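Local coordinates for alpha-1,2-mannosidase (Bacteroides thetaiotaomicron, PDB 2WW2), which is a calcium-dependent, inverting alpha-mannosidase of glycoside hydrolase family 92 that probably removes alpha-1,2-linked mannose from glycans, at residues Y438-L449 with G512-W522. Sequence-based numbering, arbitrary orientation.
Sequences YPEVPEATAKTL and GPFTEGSSWHW
P513 lies against the Y438 ring and hands its carbonyl to the N-terminus of helix 444-465, a loop meeting a helix start in the (alpha/alpha)6-barrel catalytic domain of the GH92 family. P513 CD stands 4.0 Å from the centroid of the Y438 ring, almost on its normal, a CH-pi contact; P439 CB lies near the rim of the opposite face. A chi1 of -179° puts CG beside the carbonyl carbon and swings the Y438 ring across the G512-P513 peptide, CE1 3.4 Å from G512 C. Cutting Y438 back to an alanine is likely to strip the P513 ring and that peptide of their aromatic cover and open a gap beside them. Next to it, G512 O accepts from the backbone N of E443, the helix N-cap and third residue of the type II turn V441-A444. P513 O then takes a nearly straight bond from A446 N (3.1 Å) and a weak one from T445 N, two N-H groups at the helix start. T445 OG1 turns to W493 O, while its CG2 presses on F514 CE1 at 3.5 Å. Further along, A446 CB sits over the six-membered ring of W522, 3.5 Å from its centroid. The bond from W522 NE1 to T515 O, close to the ring plane, helps fix the indole's rotation. T515 OG1 donates to E443 OE1 at 2.6 Å, meeting the carboxylate on its anti side, 29° out of plane.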
ATOM      1  N   TYR A 438     -13.778  16.554  19.927  1.00 10.98           N
ATOM      2  CA  TYR A 438     -12.747  17.035  18.996  1.00 11.32           C
ATOM      3  C   TYR A 438     -13.494  17.891  17.965  1.00 11.69           C
ATOM      4  O   TYR A 438     -14.584  17.541  17.573  1.00 11.31           O
ATOM      5  CB  TYR A 438     -12.055  15.842  18.312  1.00 11.10           C
ATOM      6  CG  TYR A 438     -10.961  16.254  17.346  1.00 11.93           C
ATOM      7  CD1 TYR A 438      -9.658  16.469  17.793  1.00 12.68           C
ATOM      8  CD2 TYR A 438     -11.235  16.459  16.003  1.00 13.48           C
ATOM      9  CE1 TYR A 438      -8.659  16.866  16.923  1.00 13.72           C
ATOM     10  CE2 TYR A 438     -10.233  16.873  15.111  1.00 13.42           C
ATOM     11  CZ  TYR A 438      -8.960  17.068  15.582  1.00 14.84           C
ATOM     12  OH  TYR A 438      -7.972  17.466  14.722  1.00 16.44           O
ATOM     13  N   PRO A 439     -12.895  19.003  17.491  1.00 12.39           N
ATOM     14  CA  PRO A 439     -11.520  19.459  17.653  1.00 12.35           C
ATOM     15  C   PRO A 439     -11.280  20.282  18.919  1.00 12.84           C
ATOM     16  O   PRO A 439     -10.192  20.826  19.088  1.00 13.44           O
ATOM     17  CB  PRO A 439     -11.304  20.328  16.406  1.00 12.74           C
ATOM     18  CG  PRO A 439     -12.691  20.947  16.162  1.00 11.90           C
ATOM     19  CD  PRO A 439     -13.703  19.942  16.688  1.00 12.18           C
ATOM     20  N   GLU A 440     -12.272  20.374  19.801  1.00 12.85           N
ATOM     21  CA  GLU A 440     -12.113  21.111  21.057  1.00 12.73           C
ATOM     22  C   GLU A 440     -10.914  20.648  21.884  1.00 12.82           C
ATOM     23  O   GLU A 440     -10.246  21.455  22.521  1.00 12.18           O
ATOM     24  CB  GLU A 440     -13.373  20.999  21.905  1.00 12.76           C
ATOM     25  CG  GLU A 440     -14.573  21.766  21.338  1.00 14.63           C
ATOM     26  CD  GLU A 440     -15.376  20.961  20.330  1.00 14.93           C
ATOM     27  OE1 GLU A 440     -14.919  19.869  19.929  1.00 14.12           O
ATOM     28  OE2 GLU A 440     -16.471  21.427  19.937  1.00 15.02           O
ATOM     29  N   VAL A 441     -10.660  19.340  21.900  1.00 12.27           N
ATOM     30  CA  VAL A 441      -9.528  18.798  22.654  1.00 12.09           C
ATOM     31  C   VAL A 441      -8.734  17.871  21.744  1.00 12.16           C
ATOM     32  O   VAL A 441      -9.306  16.978  21.129  1.00 11.88           O
ATOM     33  CB  VAL A 441     -10.019  18.003  23.899  1.00 12.09           C
ATOM     34  CG1 VAL A 441      -8.836  17.438  24.685  1.00 12.01           C
ATOM     35  CG2 VAL A 441     -10.899  18.874  24.803  1.00 12.22           C
ATOM     36  N   PRO A 442      -7.415  18.093  21.627  1.00 12.31           N
ATOM     37  CA  PRO A 442      -6.576  17.196  20.827  1.00 12.33           C
ATOM     38  C   PRO A 442      -6.685  15.744  21.291  1.00 12.05           C
ATOM     39  O   PRO A 442      -6.747  15.486  22.494  1.00 11.91           O
ATOM     40  CB  PRO A 442      -5.153  17.696  21.105  1.00 12.37           C
ATOM     41  CG  PRO A 442      -5.324  19.141  21.459  1.00 13.75           C
ATOM     42  CD  PRO A 442      -6.664  19.238  22.164  1.00 12.39           C
ATOM     43  N   GLU A 443      -6.713  14.806  20.349  1.00 11.08           N
ATOM     44  CA  GLU A 443      -6.669  13.387  20.698  1.00 10.50           C
ATOM     45  C   GLU A 443      -7.856  12.922  21.557  1.00  9.86           C
ATOM     46  O   GLU A 443      -7.750  11.985  22.338  1.00  9.01           O
ATOM     47  CB  GLU A 443      -5.319  13.064  21.357  1.00 11.51           C
ATOM     48  CG  GLU A 443      -4.166  13.353  20.401  1.00 14.46           C
ATOM     49  CD  GLU A 443      -2.791  13.322  21.056  1.00 20.70           C
ATOM     50  OE1 GLU A 443      -2.516  12.455  21.915  1.00 20.18           O
ATOM     51  OE2 GLU A 443      -1.960  14.169  20.672  1.00 24.33           O
ATOM     52  N   ALA A 444      -9.001  13.557  21.343  1.00  9.21           N
ATOM     53  CA  ALA A 444     -10.162  13.411  22.204  1.00  8.94           C
ATOM     54  C   ALA A 444     -10.712  11.988  22.304  1.00  8.88           C
ATOM     55  O   ALA A 444     -11.176  11.580  23.361  1.00  8.93           O
ATOM     56  CB  ALA A 444     -11.284  14.363  21.728  1.00  7.83           C
ATOM     57  N   THR A 445     -10.712  11.254  21.199  1.00  8.49           N
ATOM     58  CA  THR A 445     -11.331   9.943  21.219  1.00  8.38           C
ATOM     59  C   THR A 445     -10.430   8.960  21.969  1.00  8.94           C
ATOM     60  O   THR A 445     -10.904   8.182  22.810  1.00  8.49           O
ATOM     61  CB  THR A 445     -11.648   9.457  19.795  1.00  8.42           C
ATOM     62  OG1 THR A 445     -12.694  10.276  19.249  1.00  9.26           O
ATOM     63  CG2 THR A 445     -12.121   8.015  19.833  1.00  8.63           C
ATOM     64  N   ALA A 446      -9.129   9.004  21.672  1.00  7.74           N
ATOM     65  CA  ALA A 446      -8.176   8.162  22.410  1.00  8.24           C
ATOM     66  C   ALA A 446      -8.260   8.501  23.909  1.00  8.72           C
ATOM     67  O   ALA A 446      -8.260   7.598  24.753  1.00  9.09           O
ATOM     68  CB  ALA A 446      -6.761   8.340  21.871  1.00  7.41           C
ATOM     69  N   LYS A 447      -8.370   9.791  24.248  1.00  8.24           N
ATOM     70  CA  LYS A 447      -8.525  10.163  25.656  1.00  9.00           C
ATOM     71  C   LYS A 447      -9.803   9.586  26.276  1.00  9.15           C
ATOM     72  O   LYS A 447      -9.763   9.024  27.376  1.00  8.89           O
ATOM     73  CB  LYS A 447      -8.476  11.687  25.845  1.00  8.41           C
ATOM     74  CG  LYS A 447      -7.057  12.262  25.648  1.00  8.86           C
ATOM     75  CD  LYS A 447      -7.061  13.798  25.510  1.00  8.68           C
ATOM     76  CE  LYS A 447      -5.609  14.333  25.490  1.00 10.06           C
ATOM     77  NZ  LYS A 447      -5.500  15.778  25.167  1.00  9.27           N
ATOM     78  N   THR A 448     -10.932   9.739  25.582  1.00  8.91           N
ATOM     79  CA  THR A 448     -12.196   9.215  26.083  1.00  8.99           C
ATOM     80  C   THR A 448     -12.053   7.721  26.392  1.00  9.28           C
ATOM     81  O   THR A 448     -12.510   7.234  27.440  1.00  9.48           O
ATOM     82  CB  THR A 448     -13.322   9.391  25.037  1.00  8.93           C
ATOM     83  OG1 THR A 448     -13.478  10.778  24.723  1.00  9.20           O
ATOM     84  CG2 THR A 448     -14.651   8.866  25.573  1.00  8.81           C
ATOM     85  N   LEU A 449     -11.446   6.984  25.471  1.00  8.35           N
ATOM     86  CA  LEU A 449     -11.284   5.545  25.666  1.00  8.62           C
ATOM     87  C   LEU A 449     -10.374   5.205  26.859  1.00  8.42           C
ATOM     88  O   LEU A 449     -10.668   4.293  27.645  1.00  8.00           O
ATOM     89  CB  LEU A 449     -10.808   4.873  24.359  1.00  8.94           C
ATOM     90  CG  LEU A 449     -11.816   4.978  23.199  1.00  9.33           C
ATOM     91  CD1 LEU A 449     -11.162   4.736  21.819  1.00  9.13           C
ATOM     92  CD2 LEU A 449     -13.026   4.041  23.381  1.00  8.23           C
ATOM     93  N   GLY A 512      -5.518  13.659  14.738  1.00 13.75           N
ATOM     94  CA  GLY A 512      -6.794  14.280  15.065  1.00 13.55           C
ATOM     95  C   GLY A 512      -7.271  13.823  16.436  1.00 13.01           C
ATOM     96  O   GLY A 512      -6.599  14.053  17.447  1.00 13.23           O
ATOM     97  N   PRO A 513      -8.429  13.157  16.482  1.00 12.58           N
ATOM     98  CA  PRO A 513      -8.988  12.649  17.740  1.00 12.16           C
ATOM     99  C   PRO A 513      -8.267  11.395  18.238  1.00 12.45           C
ATOM    100  O   PRO A 513      -8.568  10.906  19.332  1.00 11.38           O
ATOM    101  CB  PRO A 513     -10.411  12.262  17.346  1.00 11.98           C
ATOM    102  CG  PRO A 513     -10.265  11.830  15.900  1.00 12.12           C
ATOM    103  CD  PRO A 513      -9.302  12.856  15.328  1.00 12.77           C
ATOM    104  N   PHE A 514      -7.333  10.876  17.440  1.00 12.68           N
ATOM    105  CA  PHE A 514      -6.598   9.690  17.839  1.00 13.46           C
ATOM    106  C   PHE A 514      -5.158  10.013  18.178  1.00 14.76           C
ATOM    107  O   PHE A 514      -4.632  11.046  17.767  1.00 15.24           O
ATOM    108  CB  PHE A 514      -6.670   8.596  16.766  1.00 13.43           C
ATOM    109  CG  PHE A 514      -8.065   8.131  16.480  1.00 13.37           C
ATOM    110  CD1 PHE A 514      -8.759   7.356  17.403  1.00 12.60           C
ATOM    111  CD2 PHE A 514      -8.705   8.500  15.305  1.00 12.30           C
ATOM    112  CE1 PHE A 514     -10.077   6.948  17.143  1.00 12.44           C
ATOM    113  CE2 PHE A 514     -10.022   8.082  15.044  1.00 14.38           C
ATOM    114  CZ  PHE A 514     -10.694   7.313  15.958  1.00 11.23           C
ATOM    115  N   THR A 515      -4.538   9.097  18.920  1.00 15.62           N
ATOM    116  CA  THR A 515      -3.180   9.215  19.423  1.00 17.77           C
ATOM    117  C   THR A 515      -2.363   8.065  18.857  1.00 18.05           C
ATOM    118  O   THR A 515      -2.671   6.916  19.115  1.00 18.06           O
ATOM    119  CB  THR A 515      -3.200   9.063  20.973  1.00 17.35           C
ATOM    120  OG1 THR A 515      -3.750  10.240  21.569  1.00 19.69           O
ATOM    121  CG2 THR A 515      -1.825   8.819  21.540  1.00 19.14           C
ATOM    122  N   GLU A 516      -1.341   8.363  18.064  1.00 19.40           N
ATOM    123  CA  GLU A 516      -0.414   7.315  17.625  1.00 21.81           C
ATOM    124  C   GLU A 516      -1.098   6.167  16.885  1.00 21.35           C
ATOM    125  O   GLU A 516      -0.675   5.018  16.981  1.00 22.18           O
ATOM    126  CB  GLU A 516       0.308   6.743  18.842  1.00 22.97           C
ATOM    127  CG  GLU A 516       1.132   7.785  19.572  1.00 28.11           C
ATOM    128  CD  GLU A 516       2.529   7.834  19.048  1.00 33.61           C
ATOM    129  OE1 GLU A 516       3.303   6.915  19.397  1.00 36.22           O
ATOM    130  OE2 GLU A 516       2.839   8.776  18.283  1.00 36.96           O
ATOM    131  N   GLY A 517      -2.154   6.469  16.145  1.00 20.10           N
ATOM    132  CA  GLY A 517      -2.962   5.400  15.595  1.00 18.00           C
ATOM    133  C   GLY A 517      -4.180   5.992  14.934  1.00 16.67           C
ATOM    134  O   GLY A 517      -4.313   7.221  14.845  1.00 16.74           O
ATOM    135  N   SER A 518      -5.046   5.110  14.448  1.00 14.76           N
ATOM    136  CA  SER A 518      -6.248   5.498  13.744  1.00 12.93           C
ATOM    137  C   SER A 518      -7.390   4.729  14.390  1.00 12.62           C
ATOM    138  O   SER A 518      -7.174   3.978  15.343  1.00 11.34           O
ATOM    139  CB  SER A 518      -6.142   5.102  12.273  1.00 13.19           C
ATOM    140  OG  SER A 518      -6.125   3.685  12.169  1.00 13.22           O
ATOM    141  N   SER A 519      -8.605   4.923  13.882  1.00 12.34           N
ATOM    142  CA  SER A 519      -9.753   4.198  14.405  1.00 13.03           C
ATOM    143  C   SER A 519      -9.541   2.683  14.310  1.00 13.19           C
ATOM    144  O   SER A 519     -10.047   1.914  15.128  1.00 12.92           O
ATOM    145  CB  SER A 519     -11.033   4.582  13.661  1.00 12.64           C
ATOM    146  OG  SER A 519     -12.119   3.896  14.263  1.00 14.50           O
ATOM    147  N   TRP A 520      -8.797   2.265  13.294  1.00 13.63           N
ATOM    148  CA  TRP A 520      -8.520   0.848  13.063  1.00 14.79           C
ATOM    149  C   TRP A 520      -7.908   0.225  14.311  1.00 14.11           C
ATOM    150  O   TRP A 520      -8.191  -0.936  14.634  1.00 14.05           O
ATOM    151  CB  TRP A 520      -7.555   0.704  11.873  1.00 15.58           C
ATOM    152  CG  TRP A 520      -7.263  -0.716  11.421  1.00 19.08           C
ATOM    153  CD1 TRP A 520      -6.132  -1.458  11.685  1.00 20.36           C
ATOM    154  CD2 TRP A 520      -8.100  -1.538  10.601  1.00 21.75           C
ATOM    155  NE1 TRP A 520      -6.233  -2.698  11.081  1.00 22.41           N
ATOM    156  CE2 TRP A 520      -7.430  -2.771  10.415  1.00 23.90           C
ATOM    157  CE3 TRP A 520      -9.357  -1.356  10.012  1.00 24.06           C
ATOM    158  CZ2 TRP A 520      -7.978  -3.818   9.658  1.00 27.36           C
ATOM    159  CZ3 TRP A 520      -9.904  -2.393   9.261  1.00 27.34           C
ATOM    160  CH2 TRP A 520      -9.217  -3.615   9.095  1.00 28.59           C
ATOM    161  N   HIS A 521      -7.070   0.990  15.009  1.00 13.37           N
ATOM    162  CA  HIS A 521      -6.435   0.509  16.243  1.00 13.29           C
ATOM    163  C   HIS A 521      -7.280   0.800  17.473  1.00 12.43           C
ATOM    164  O   HIS A 521      -7.484  -0.079  18.302  1.00 13.07           O
ATOM    165  CB  HIS A 521      -5.047   1.138  16.449  1.00 12.58           C
ATOM    166  CG  HIS A 521      -4.241   1.237  15.197  1.00 14.84           C
ATOM    167  ND1 HIS A 521      -3.598   0.153  14.640  1.00 17.53           N
ATOM    168  CD2 HIS A 521      -3.990   2.289  14.380  1.00 14.91           C
ATOM    169  CE1 HIS A 521      -2.979   0.535  13.535  1.00 16.09           C
ATOM    170  NE2 HIS A 521      -3.196   1.828  13.360  1.00 18.25           N
ATOM    171  N   TRP A 522      -7.735   2.043  17.597  1.00 11.60           N
ATOM    172  CA  TRP A 522      -8.383   2.532  18.826  1.00 11.11           C
ATOM    173  C   TRP A 522      -9.754   1.911  19.100  1.00 11.19           C
ATOM    174  O   TRP A 522     -10.229   1.888  20.246  1.00 11.12           O
ATOM    175  CB  TRP A 522      -8.420   4.074  18.835  1.00 10.94           C
ATOM    176  CG  TRP A 522      -7.090   4.621  19.256  1.00 10.79           C
ATOM    177  CD1 TRP A 522      -6.065   5.029  18.439  1.00 10.12           C
ATOM    178  CD2 TRP A 522      -6.614   4.753  20.601  1.00 12.13           C
ATOM    179  NE1 TRP A 522      -4.984   5.431  19.206  1.00 11.57           N
ATOM    180  CE2 TRP A 522      -5.297   5.260  20.534  1.00 11.18           C
ATOM    181  CE3 TRP A 522      -7.178   4.480  21.868  1.00  9.95           C
ATOM    182  CZ2 TRP A 522      -4.531   5.511  21.684  1.00 12.28           C
ATOM    183  CZ3 TRP A 522      -6.425   4.734  22.995  1.00 11.69           C
ATOM    184  CH2 TRP A 522      -5.112   5.248  22.901  1.00 10.72           C
TER